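Short chain dehydrogenase (Mycobacterium smegmatis, PDB 3UCX) is probably an oxidoreductase of the short-chain dehydrogenase family, built on a Rossmann-type fold, whose natural substrate is not established. Local coordinates at residues A169-L174 and V185-P190; V149-Q154 and G252-V257; G130-L135 and T176-K181; V143-M148 and S237-M242. All blocks are in the same frame, centred on the assembly; numbering follows the deposited sequence. Where two conformers were deposited one is given.

Contact 1 of 4, residues A169-L174 and V185-P190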
loop_
_atom_site.group_PDB
_atom_site.type_symbol
_atom_site.label_atom_id
_atom_site.label_comp_id
_atom_site.label_asym_id
_atom_site.label_seq_id
_atom_site.Cartn_x
_atom_site.Cartn_y
_atom_site.Cartn_z
ATOM N N ALA A 169 6.940 -6.750 8.572
ATOM C CA ALA A 169 6.368 -7.986 8.052
ATOM C C ALA A 169 6.158 -8.990 9.219
ATOM O O ALA A 169 5.077 -9.547 9.390
ATOM C CB ALA A 169 7.273 -8.579 6.986
ATOM N N MET A 170 7.185 -9.163 10.041
ATOM C CA MET A 170 7.104 -10.030 11.211
ATOM C C MET A 170 5.993 -9.595 12.173
ATOM O O MET A 170 5.261 -10.451 12.737
ATOM C CB MET A 170 8.435 -10.032 11.946
ATOM C CG MET A 170 8.504 -11.008 13.107
ATOM S SD MET A 170 10.034 -10.800 14.013
ATOM C CE MET A 170 9.707 -9.339 14.985
ATOM N N SER A 171 5.881 -8.279 12.387
ATOM C CA SER A 171 4.871 -7.738 13.279
ATOM C C SER A 171 3.467 -8.064 12.796
ATOM O O SER A 171 2.549 -8.334 13.591
ATOM C CB SER A 171 5.047 -6.219 13.415
ATOM O OG SER A 171 6.341 -5.892 13.944
ATOM N N GLN A 172 3.292 -8.004 11.490
ATOM C CA GLN A 172 2.023 -8.300 10.873
ATOM C C GLN A 172 1.641 -9.788 11.018
ATOM O O GLN A 172 0.529 -10.110 11.440
ATOM C CB GLN A 172 2.052 -7.873 9.407
ATOM C CG GLN A 172 2.019 -6.340 9.246
ATOM C CD GLN A 172 2.205 -5.890 7.826
ATOM O OE1 GLN A 172 2.714 -6.644 6.993
ATOM N NE2 GLN A 172 1.789 -4.634 7.519
ATOM N N THR A 173 2.565 -10.683 10.698
ATOM C CA THR A 173 2.336 -12.117 10.909
ATOM C C THR A 173 2.056 -12.425 12.403
ATOM O O THR A 173 1.178 -13.249 12.729
ATOM C CB THR A 173 3.545 -12.940 10.444
ATOM O OG1 THR A 173 3.805 -12.672 9.046
ATOM C CG2 THR A 173 3.282 -14.475 10.641
ATOM N N LEU A 174 2.778 -11.742 13.296
ATOM C CA LEU A 174 2.595 -11.956 14.732
ATOM C C LEU A 174 1.206 -11.543 15.176
ATOM O O LEU A 174 0.651 -12.149 16.106
ATOM C CB LEU A 174 3.673 -11.266 15.578
ATOM C CG LEU A 174 5.065 -11.932 15.590
ATOM C CD1 LEU A 174 6.107 -11.052 16.306
ATOM C CD2 LEU A 174 4.994 -13.331 16.261
ATOM N N VAL A 185 -0.927 -6.841 18.389
ATOM C CA VAL A 185 0.410 -6.459 17.950
ATOM C C VAL A 185 0.272 -5.358 16.910
ATOM O O VAL A 185 -0.305 -5.558 15.849
ATOM C CB VAL A 185 1.190 -7.624 17.326
ATOM C CG1 VAL A 185 2.619 -7.181 16.956
ATOM C CG2 VAL A 185 1.192 -8.861 18.258
ATOM N N ASN A 186 0.800 -4.182 17.231
ATOM C CA ASN A 186 0.789 -3.043 16.300
ATOM C C ASN A 186 2.160 -2.392 16.211
ATOM O O ASN A 186 3.045 -2.639 17.059
ATOM C CB ASN A 186 -0.253 -2.008 16.758
ATOM C CG ASN A 186 -1.676 -2.543 16.706
ATOM O OD1 ASN A 186 -2.259 -2.669 15.628
ATOM N ND2 ASN A 186 -2.231 -2.902 17.874
ATOM N N SER A 187 2.321 -1.526 15.210
ATOM C CA SER A 187 3.555 -0.780 14.997
ATOM C C SER A 187 3.279 0.723 14.993
ATOM O O SER A 187 2.191 1.176 14.598
ATOM C CB SER A 187 4.176 -1.177 13.652
ATOM O OG SER A 187 4.439 -2.577 13.563
ATOM N N VAL A 188 4.259 1.497 15.454
ATOM C CA VAL A 188 4.232 2.959 15.358
ATOM C C VAL A 188 5.476 3.375 14.532
ATOM O O VAL A 188 6.600 2.908 14.796
ATOM C CB VAL A 188 4.185 3.643 16.731
ATOM C CG1 VAL A 188 4.376 5.168 16.615
ATOM C CG2 VAL A 188 2.886 3.302 17.488
ATOM N N LEU A 189 5.243 4.175 13.493
ATOM C CA LEU A 189 6.262 4.516 12.486
ATOM C C LEU A 189 6.558 6.012 12.523
ATOM O O LEU A 189 5.922 6.794 11.831
ATOM C CB LEU A 189 5.793 4.151 11.083
ATOM C CG LEU A 189 5.849 2.668 10.694
ATOM C CD1 LEU A 189 5.042 1.825 11.685
ATOM C CD2 LEU A 189 5.338 2.501 9.260
ATOM N N PRO A 190 7.521 6.409 13.339
ATOM C CA PRO A 190 7.910 7.819 13.341
ATOM C C PRO A 190 8.975 8.122 12.295
ATOM O O PRO A 190 9.761 7.224 11.911
ATOM C CB PRO A 190 8.492 7.997 14.738
ATOM C CG PRO A 190 9.115 6.667 15.031
ATOM C CD PRO A 190 8.233 5.633 14.368
HETATM O O HOH W 1 1.211 -5.848 13.641
HETATM O O HOH W 2 7.015 -3.095 13.315
#
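V185, near the start of strand 184-190, turns its side chain onto helix 158-179, where it sits beside the backbone of S171 and L174. Its CB lies 4.0 Å from S171 O. CG1, anti to the backbone N (chi1 -177°), comes closer to the same carbonyl, 3.6 Å from S171 O. CG2 diverges along the helix to 4.0 Å from L174 O and also meets the CB of L174. A beta-branched valine thus spreads two methyls over one helical turn, and its shape suits a strand.

Two residues on, S187 faces the helix in its turn. Its OG is 3.7 Å from S171 CB, and the two serines are joined through a water that donates to S171 OG (2.9 Å) and lies 2.6 Å from S187 OG. S171 OG is also bonded to L167 O, one turn back, and to N144 of the neighbouring strand. A second water donates to V185 O at 2.7 Å and more weakly to S171 O. The small serine side chains thus meet through water, while the valine methyls pack directly on the helix backbone. Helix and strand run nearly antiparallel, at 152°, as expected for the right-handed beta-alpha-beta crossover of a Rossmann fold, here strand 141-145, helix 158-179 and strand 184-190.

Contact 2 of 4, residues V149-Q154 and G252-V257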
loop_
_atom_site.group_PDB
_atom_site.type_symbol
_atom_site.label_atom_id
_atom_site.label_comp_id
_atom_site.label_asym_id
_atom_site.label_seq_id
_atom_site.Cartn_x
_atom_site.Cartn_y
_atom_site.Cartn_z
ATOM N N VAL A 149 11.093 5.163 7.320
ATOM C CA VAL A 149 11.929 4.645 6.248
ATOM C C VAL A 149 11.222 3.564 5.422
ATOM O O VAL A 149 11.524 3.370 4.269
ATOM C CB VAL A 149 13.228 4.041 6.825
ATOM C CG1 VAL A 149 12.954 2.686 7.469
ATOM C CG2 VAL A 149 14.288 3.923 5.755
ATOM N N VAL A 150 10.272 2.847 6.030
ATOM C CA VAL A 150 9.574 1.818 5.263
ATOM C C VAL A 150 8.631 2.410 4.199
ATOM O O VAL A 150 8.160 1.698 3.314
ATOM C CB VAL A 150 8.836 0.800 6.159
ATOM C CG1 VAL A 150 9.818 0.157 7.151
ATOM C CG2 VAL A 150 7.643 1.434 6.862
ATOM N N ARG A 151 8.357 3.714 4.294
ATOM C CA ARG A 151 7.426 4.393 3.384
ATOM C C ARG A 151 8.101 4.994 2.153
ATOM O O ARG A 151 7.410 5.518 1.276
ATOM C CB ARG A 151 6.680 5.498 4.136
ATOM C CG ARG A 151 5.908 4.995 5.350
ATOM C CD ARG A 151 4.772 4.083 4.967
ATOM N NE ARG A 151 3.907 3.716 6.090
ATOM C CZ ARG A 151 3.021 2.720 6.052
ATOM N NH1 ARG A 151 2.861 2.012 4.912
ATOM N NH2 ARG A 151 2.269 2.443 7.125
ATOM N N HIS A 152 9.431 4.930 2.087
ATOM C CA HIS A 152 10.174 5.453 0.937
ATOM C C HIS A 152 11.341 4.576 0.576
ATOM O O HIS A 152 11.565 3.548 1.214
ATOM C CB HIS A 152 10.588 6.939 1.157
ATOM C CG HIS A 152 11.547 7.180 2.305
ATOM N ND1 HIS A 152 12.886 6.987 2.204
ATOM C CD2 HIS A 152 11.327 7.711 3.582
ATOM C CE1 HIS A 152 13.479 7.333 3.377
ATOM N NE2 HIS A 152 12.517 7.770 4.219
ATOM N N SER A 153 12.076 4.963 -0.472
ATOM C CA SER A 153 13.202 4.165 -0.951
ATOM C C SER A 153 14.427 5.037 -1.206
ATOM O O SER A 153 15.223 4.784 -2.125
ATOM C CB SER A 153 12.765 3.425 -2.217
ATOM O OG SER A 153 11.712 2.516 -1.912
ATOM N N GLN A 154 14.603 6.056 -0.364
ATOM C CA GLN A 154 15.648 7.040 -0.590
ATOM C C GLN A 154 17.023 6.403 -0.486
ATOM O O GLN A 154 17.266 5.456 0.288
ATOM C CB GLN A 154 15.514 8.244 0.356
ATOM C CG GLN A 154 14.277 9.110 0.082
ATOM C CD GLN A 154 14.131 10.238 1.102
ATOM O OE1 GLN A 154 15.105 10.902 1.412
ATOM N NE2 GLN A 154 12.922 10.432 1.646
ATOM N N GLY A 252 -2.565 -5.569 14.108
ATOM C CA GLY A 252 -1.973 -5.725 12.804
ATOM C C GLY A 252 -1.687 -4.431 12.042
ATOM O O GLY A 252 -1.376 -4.491 10.847
ATOM N N GLN A 253 -1.749 -3.287 12.724
ATOM C CA GLN A 253 -1.722 -1.978 12.059
ATOM C C GLN A 253 -0.422 -1.242 12.307
ATOM O O GLN A 253 0.232 -1.448 13.321
ATOM C CB GLN A 253 -2.882 -1.098 12.537
ATOM C CG GLN A 253 -4.242 -1.753 12.366
ATOM C CD GLN A 253 -4.469 -2.342 10.979
ATOM O OE1 GLN A 253 -4.146 -1.720 9.969
ATOM N NE2 GLN A 253 -5.047 -3.572 10.926
ATOM N N ALA A 254 -0.070 -0.377 11.351
ATOM C CA ALA A 254 1.050 0.518 11.440
ATOM C C ALA A 254 0.477 1.950 11.537
ATOM O O ALA A 254 -0.264 2.387 10.667
ATOM C CB ALA A 254 1.924 0.372 10.182
ATOM N N LEU A 255 0.807 2.674 12.588
ATOM C CA LEU A 255 0.330 4.058 12.735
ATOM C C LEU A 255 1.539 4.978 12.556
ATOM O O LEU A 255 2.486 4.946 13.343
ATOM C CB LEU A 255 -0.290 4.240 14.108
ATOM C CG LEU A 255 -0.793 5.635 14.526
ATOM C CD1 LEU A 255 -1.846 6.110 13.533
ATOM C CD2 LEU A 255 -1.331 5.665 15.958
ATOM N N ASP A 256 1.520 5.758 11.491
ATOM C CA ASP A 256 2.641 6.622 11.139
ATOM C C ASP A 256 2.509 7.932 11.870
ATOM O O ASP A 256 1.440 8.529 11.861
ATOM C CB ASP A 256 2.642 6.887 9.637
ATOM C CG ASP A 256 2.942 5.634 8.811
ATOM O OD1 ASP A 256 2.114 4.702 8.816
ATOM O OD2 ASP A 256 3.985 5.592 8.138
ATOM N N VAL A 257 3.586 8.361 12.516
ATOM C CA VAL A 257 3.595 9.616 13.267
ATOM C C VAL A 257 4.689 10.458 12.616
ATOM O O VAL A 257 5.866 10.355 12.965
ATOM C CB VAL A 257 3.845 9.410 14.769
ATOM C CG1 VAL A 257 3.718 10.740 15.535
ATOM C CG2 VAL A 257 2.891 8.374 15.374
#
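R151 reaches D256 because its chain bends at chi2 (-66°) and then runs extended to the guanidinium, while D256 sets its carboxylate beside its own backbone N, anti to the carbonyl carbon. The two side chains approach from opposite directions. The contact ties the loop that follows strand 141-145, in the Rossmann fold of a short-chain dehydrogenase, to strand 254-257 at the edge of this chain's sheet, about a hundred residues further on.

The grip is a side-on, two-nitrogen salt bridge. R151 NE donates to D256 OD2 at 2.8 Å in a fairly straight bond (163°), with the oxygen lying close to the guanidinium plane. R151 NH2 donates to D256 OD1, also at 2.8 Å, but here the oxygen is tilted from that plane. OD1 receives it on its syn lone pair, and OD2 is likewise met on its syn side. The planes of the two groups are 33° apart, so the pair is twisted rather than flat. With one bond to each oxygen, the carboxylate is held against rotation.

Arginine suits the site because a long, flexible chain can span the gap from loop to strand, where the CA atoms of R151 and D256 stay 9.4 Å apart. L189 of the intervening strand touches both side chains and gives the bridge an apolar flank. D256 is buried, and the paired charges would be expected to offset one another there. R151 NH2 has a further, weak bond to A264 O of the third subunit, and it lies 3.7 Å from the methyl CB of A254.

Contact 3 of 4, residues G130-L135 and T176-K181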
loop_
_atom_site.group_PDB
_atom_site.type_symbol
_atom_site.label_atom_id
_atom_site.label_comp_id
_atom_site.label_asym_id
_atom_site.label_seq_id
_atom_site.Cartn_x
_atom_site.Cartn_y
_atom_site.Cartn_z
ATOM N N GLY A 130 9.475 -14.497 24.562
ATOM C CA GLY A 130 9.737 -14.624 25.985
ATOM C C GLY A 130 8.564 -14.206 26.847
ATOM O O GLY A 130 8.261 -14.847 27.859
ATOM N N PHE A 131 7.906 -13.130 26.441
ATOM C CA PHE A 131 6.745 -12.626 27.155
ATOM C C PHE A 131 5.395 -13.106 26.630
ATOM O O PHE A 131 4.365 -12.643 27.088
ATOM C CB PHE A 131 6.822 -11.092 27.216
ATOM C CG PHE A 131 7.821 -10.597 28.241
ATOM C CD1 PHE A 131 7.621 -10.831 29.581
ATOM C CD2 PHE A 131 8.964 -9.924 27.853
ATOM C CE1 PHE A 131 8.523 -10.383 30.529
ATOM C CE2 PHE A 131 9.869 -9.463 28.785
ATOM C CZ PHE A 131 9.663 -9.704 30.127
ATOM N N THR A 132 5.383 -14.065 25.709
ATOM C CA THR A 132 4.107 -14.566 25.204
ATOM C C THR A 132 3.266 -15.204 26.315
ATOM O O THR A 132 2.059 -14.927 26.394
ATOM C CB THR A 132 4.269 -15.476 23.975
ATOM O OG1 THR A 132 4.661 -14.688 22.844
ATOM C CG2 THR A 132 2.970 -16.264 23.644
ATOM N N PRO A 133 3.884 -16.017 27.205
ATOM C CA PRO A 133 3.066 -16.583 28.251
ATOM C C PRO A 133 2.389 -15.533 29.147
ATOM O O PRO A 133 1.193 -15.655 29.478
ATOM C CB PRO A 133 4.061 -17.461 29.029
ATOM C CG PRO A 133 5.030 -17.898 27.993
ATOM C CD PRO A 133 5.202 -16.678 27.130
ATOM N N ALA A 134 3.132 -14.493 29.496
ATOM C CA ALA A 134 2.586 -13.392 30.273
ATOM C C ALA A 134 1.491 -12.654 29.518
ATOM O O ALA A 134 0.421 -12.426 30.061
ATOM C CB ALA A 134 3.689 -12.442 30.717
ATOM N N LEU A 135 1.736 -12.327 28.257
ATOM C CA LEU A 135 0.747 -11.634 27.430
ATOM C C LEU A 135 -0.495 -12.451 27.141
ATOM O O LEU A 135 -1.579 -11.870 26.999
ATOM C CB LEU A 135 1.388 -11.181 26.122
ATOM C CG LEU A 135 2.452 -10.104 26.297
ATOM C CD1 LEU A 135 3.216 -9.965 24.990
ATOM C CD2 LEU A 135 1.849 -8.779 26.744
ATOM N N THR A 176 -1.449 -11.961 13.418
ATOM C CA THR A 176 -2.261 -13.111 13.041
ATOM C C THR A 176 -2.039 -14.245 14.036
ATOM O O THR A 176 -3.018 -14.823 14.560
ATOM C CB THR A 176 -1.945 -13.575 11.616
ATOM O OG1 THR A 176 -2.146 -12.471 10.739
ATOM C CG2 THR A 176 -2.844 -14.766 11.184
ATOM N N GLU A 177 -0.772 -14.562 14.285
ATOM C CA GLU A 177 -0.424 -15.740 15.064
ATOM C C GLU A 177 -0.731 -15.617 16.552
ATOM O O GLU A 177 -1.060 -16.612 17.203
ATOM C CB GLU A 177 1.030 -16.133 14.818
ATOM C CG GLU A 177 1.230 -16.610 13.380
ATOM C CD GLU A 177 2.617 -17.148 13.070
ATOM O OE1 GLU A 177 3.535 -17.009 13.912
ATOM O OE2 GLU A 177 2.781 -17.677 11.929
ATOM N N LEU A 178 -0.603 -14.431 17.112
ATOM C CA LEU A 178 -0.873 -14.234 18.509
ATOM C C LEU A 178 -2.316 -13.772 18.761
ATOM O O LEU A 178 -2.771 -13.832 19.887
ATOM C CB LEU A 178 0.127 -13.268 19.126
ATOM C CG LEU A 178 1.615 -13.594 18.992
ATOM C CD1 LEU A 178 2.456 -12.517 19.668
ATOM C CD2 LEU A 178 1.887 -14.982 19.597
ATOM N N GLY A 179 -3.028 -13.342 17.711
ATOM C CA GLY A 179 -4.411 -12.885 17.836
ATOM C C GLY A 179 -5.372 -13.939 18.395
ATOM O O GLY A 179 -6.295 -13.617 19.110
ATOM N N GLU A 180 -5.139 -15.203 18.111
ATOM C CA GLU A 180 -6.014 -16.225 18.686
ATOM C C GLU A 180 -5.861 -16.386 20.193
ATOM O O GLU A 180 -6.804 -16.817 20.865
ATOM C CB GLU A 180 -5.892 -17.567 17.964
ATOM C CG GLU A 180 -7.094 -17.768 17.046
ATOM C CD GLU A 180 -7.088 -19.108 16.339
ATOM O OE1 GLU A 180 -6.143 -19.905 16.565
ATOM O OE2 GLU A 180 -8.032 -19.352 15.558
ATOM N N LYS A 181 -4.729 -15.951 20.730
ATOM C CA LYS A 181 -4.552 -15.862 22.174
ATOM C C LYS A 181 -5.043 -14.534 22.770
ATOM O O LYS A 181 -4.913 -14.314 23.965
ATOM C CB LYS A 181 -3.090 -16.011 22.490
ATOM C CG LYS A 181 -2.501 -17.322 22.044
ATOM C CD LYS A 181 -1.027 -17.200 22.354
ATOM C CE LYS A 181 -0.141 -17.971 21.427
ATOM N NZ LYS A 181 0.258 -19.180 22.121
#
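T132 and K181 meet at about a right angle, the methyl of T132 meeting the last methylene of the long lysine chain. The touching atoms are both carbon: T132 CG2 lies 4.2 Å from K181 CE. The methyl is anti to the backbone N of T132, while OG1 stands beside that N (chi1 -71°). This places the hydroxyl where it bonds to I128 O, a carbonyl of the preceding helix 110-130, and leaves the methyl for the lysine.

On its other branch T132 faces L178, with T132 OG1 4.3 Å from L178 CD2. That is loose van der Waals contact, and the backbones remain well apart, T132 CA being 8.4 Å from L178 CA. L178 points toward helix 132-138 from the last turn of helix 158-179, and both L178 and L135 rest on I183, which brings a third apolar residue to this corner.

A lysine suits this exposed position. Its methylenes lie extended through chi2, and only the end bends, at chi4, where NZ forms a salt bridge with E136 on helix 132-138. The aliphatic part thus packs on threonine while the charge is met one turn further along the same helix. Threonine fits because it offers a polar and an apolar branch from one CB. On the side away from this corner, E177 accepts bonds from backbone nitrogens of the second subunit. The contact joins the C-terminal end of helix 158-179 to short helix 132-138, neighbours in one helical layer of the Rossmann-type alpha/beta/alpha sandwich.

Contact 4 of 4, residues V143-M148 and S237-M242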
loop_
_atom_site.group_PDB
_atom_site.type_symbol
_atom_site.label_atom_id
_atom_site.label_comp_id
_atom_site.label_asym_id
_atom_site.label_seq_id
_atom_site.Cartn_x
_atom_site.Cartn_y
_atom_site.Cartn_z
ATOM N N VAL A 143 3.679 -3.295 21.118
ATOM C CA VAL A 143 3.929 -2.190 20.183
ATOM C C VAL A 143 5.382 -2.226 19.767
ATOM O O VAL A 143 6.285 -2.047 20.600
ATOM C CB VAL A 143 3.624 -0.791 20.759
ATOM C CG1 VAL A 143 3.726 0.268 19.646
ATOM C CG2 VAL A 143 2.245 -0.747 21.394
ATOM N N ASN A 144 5.605 -2.417 18.473
ATOM C CA ASN A 144 6.930 -2.349 17.907
ATOM C C ASN A 144 7.148 -0.982 17.277
ATOM O O ASN A 144 6.392 -0.588 16.395
ATOM C CB ASN A 144 7.137 -3.458 16.883
ATOM C CG ASN A 144 7.169 -4.828 17.515
ATOM O OD1 ASN A 144 7.527 -4.957 18.675
ATOM N ND2 ASN A 144 6.764 -5.853 16.761
ATOM N N VAL A 145 8.161 -0.263 17.753
ATOM C CA VAL A 145 8.520 1.024 17.178
ATOM C C VAL A 145 9.301 0.750 15.916
ATOM O O VAL A 145 10.390 0.140 15.940
ATOM C CB VAL A 145 9.301 1.909 18.148
ATOM C CG1 VAL A 145 9.665 3.260 17.484
ATOM C CG2 VAL A 145 8.477 2.125 19.416
ATOM N N ASN A 146 8.713 1.156 14.796
ATOM C CA ASN A 146 9.321 0.967 13.494
ATOM C C ASN A 146 9.831 2.342 12.982
ATOM O O ASN A 146 10.411 3.118 13.764
ATOM C CB ASN A 146 8.295 0.269 12.580
ATOM C CG ASN A 146 8.933 -0.441 11.402
ATOM O OD1 ASN A 146 9.474 0.227 10.508
ATOM N ND2 ASN A 146 8.862 -1.795 11.372
ATOM N N SER A 147 9.669 2.645 11.704
ATOM C CA SER A 147 10.260 3.854 11.132
ATOM C C SER A 147 9.609 4.241 9.820
ATOM O O SER A 147 9.221 3.393 9.026
ATOM C CB SER A 147 11.754 3.666 10.883
ATOM O OG SER A 147 12.320 4.770 10.159
ATOM N N MET A 148 9.505 5.551 9.609
ATOM C CA MET A 148 9.098 6.142 8.320
ATOM C C MET A 148 9.865 5.627 7.118
ATOM O O MET A 148 9.380 5.699 6.007
ATOM C CB MET A 148 9.250 7.671 8.410
ATOM C CG MET A 148 8.550 8.449 7.319
ATOM S SD MET A 148 8.610 10.237 7.598
ATOM C CE MET A 148 10.354 10.569 7.244
ATOM N N SER A 237 2.680 9.447 22.654
ATOM C CA SER A 237 1.215 9.392 22.720
ATOM C C SER A 237 0.612 8.300 21.814
ATOM O O SER A 237 -0.339 7.613 22.201
ATOM C CB SER A 237 0.605 10.737 22.335
ATOM O OG SER A 237 0.885 11.731 23.323
ATOM N N ALA A 238 1.125 8.190 20.599
ATOM C CA ALA A 238 0.683 7.153 19.647
ATOM C C ALA A 238 0.953 5.743 20.199
ATOM O O ALA A 238 0.112 4.855 20.084
ATOM C CB ALA A 238 1.392 7.324 18.313
ATOM N N ILE A 239 2.126 5.557 20.792
ATOM C CA ILE A 239 2.518 4.262 21.363
ATOM C C ILE A 239 1.628 3.923 22.558
ATOM O O ILE A 239 1.136 2.802 22.691
ATOM C CB ILE A 239 4.002 4.262 21.774
ATOM C CG1 ILE A 239 4.886 4.358 20.537
ATOM C CG2 ILE A 239 4.359 3.030 22.598
ATOM C CD1 ILE A 239 6.318 4.743 20.843
ATOM N N LEU A 240 1.420 4.896 23.435
ATOM C CA LEU A 240 0.500 4.715 24.571
ATOM C C LEU A 240 -0.909 4.333 24.135
ATOM O O LEU A 240 -1.512 3.414 24.720
ATOM C CB LEU A 240 0.465 5.958 25.462
ATOM C CG LEU A 240 1.485 5.954 26.609
ATOM C CD1 LEU A 240 2.922 5.867 26.097
ATOM C CD2 LEU A 240 1.265 7.228 27.411
ATOM N N PHE A 241 -1.433 4.999 23.102
ATOM C CA PHE A 241 -2.750 4.664 22.559
ATOM C C PHE A 241 -2.808 3.194 22.126
ATOM O O PHE A 241 -3.690 2.447 22.570
ATOM C CB PHE A 241 -3.103 5.559 21.367
ATOM C CG PHE A 241 -4.254 5.064 20.552
ATOM C CD1 PHE A 241 -5.541 5.157 21.022
ATOM C CD2 PHE A 241 -4.041 4.484 19.332
ATOM C CE1 PHE A 241 -6.619 4.696 20.257
ATOM C CE2 PHE A 241 -5.094 4.009 18.566
ATOM C CZ PHE A 241 -6.387 4.122 19.044
ATOM N N MET A 242 -1.841 2.796 21.297
ATOM C CA MET A 242 -1.770 1.415 20.795
ATOM C C MET A 242 -1.585 0.384 21.912
ATOM O O MET A 242 -2.065 -0.745 21.795
ATOM C CB MET A 242 -0.627 1.268 19.794
ATOM C CG MET A 242 -0.906 1.865 18.428
ATOM S SD MET A 242 -2.286 1.015 17.619
ATOM C CE MET A 242 -1.981 1.412 15.894
#
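The packing of helix 232-243 against an inner strand of the parallel sheet is carried here by V143 and V145 of strand 141-145. From the strand, V143 points at the helix and divides its two methyls between neighbouring turns. CG1, anti to the backbone N (chi1 -172°), lies 4.1 Å from I239 CG2. CG2 is 3.9 Å from M242 CB and equally 3.9 Å from I239 O, so the valine also lies against the helix backbone.

I239 is the other half of the fit. Its CG2 takes V143, while its longer branch extends to CD1, 3.7 Å from V145 CG2, the two side chains crossing at about a right angle. One isoleucine thus touches two alternate residues of the strand, and V188 of the adjacent strand touches both V143 and I239. M242 offers mainly its CB to the strand. A bend at chi2 (-63°) leads its thioether away, and its CE reaches L255 on strand 254-257, a use that suits a flexible unbranched chain.

The intervening N144 points away from this helix and bonds instead to S171 and N94. F241, on the helix, stacks on F241 of the third subunit. Helix axis and strand run nearly antiparallel, at 157°, with valines from the strand meeting an isoleucine and the CB of a methionine from the helix, the apolar interlayer packing of a Rossmann-type alpha/beta/alpha sandwich.

In the fold
Contacts 1 and 4 form the core: they press helices onto opposite faces of the sheet, helix 158-179 on one and helix 232-243 on the other. N144, between the valines of contact 4, reaches S171 of contact 1. Their chemistry differs, contact 4 joining apolar side chains without a hydrogen bond across it while contact 1 mixes valine with serines and bridging waters. Contact 2 is also buried but lies at the sheet edge near the third subunit, and is the only one built on charge. It shares backbone bonds between strands 184-190 and 254-257 with contact 1. Contact 3, partly exposed, uses the far end of the helix in contact 1 and lies about 24 Å from contact 2, centre to centre.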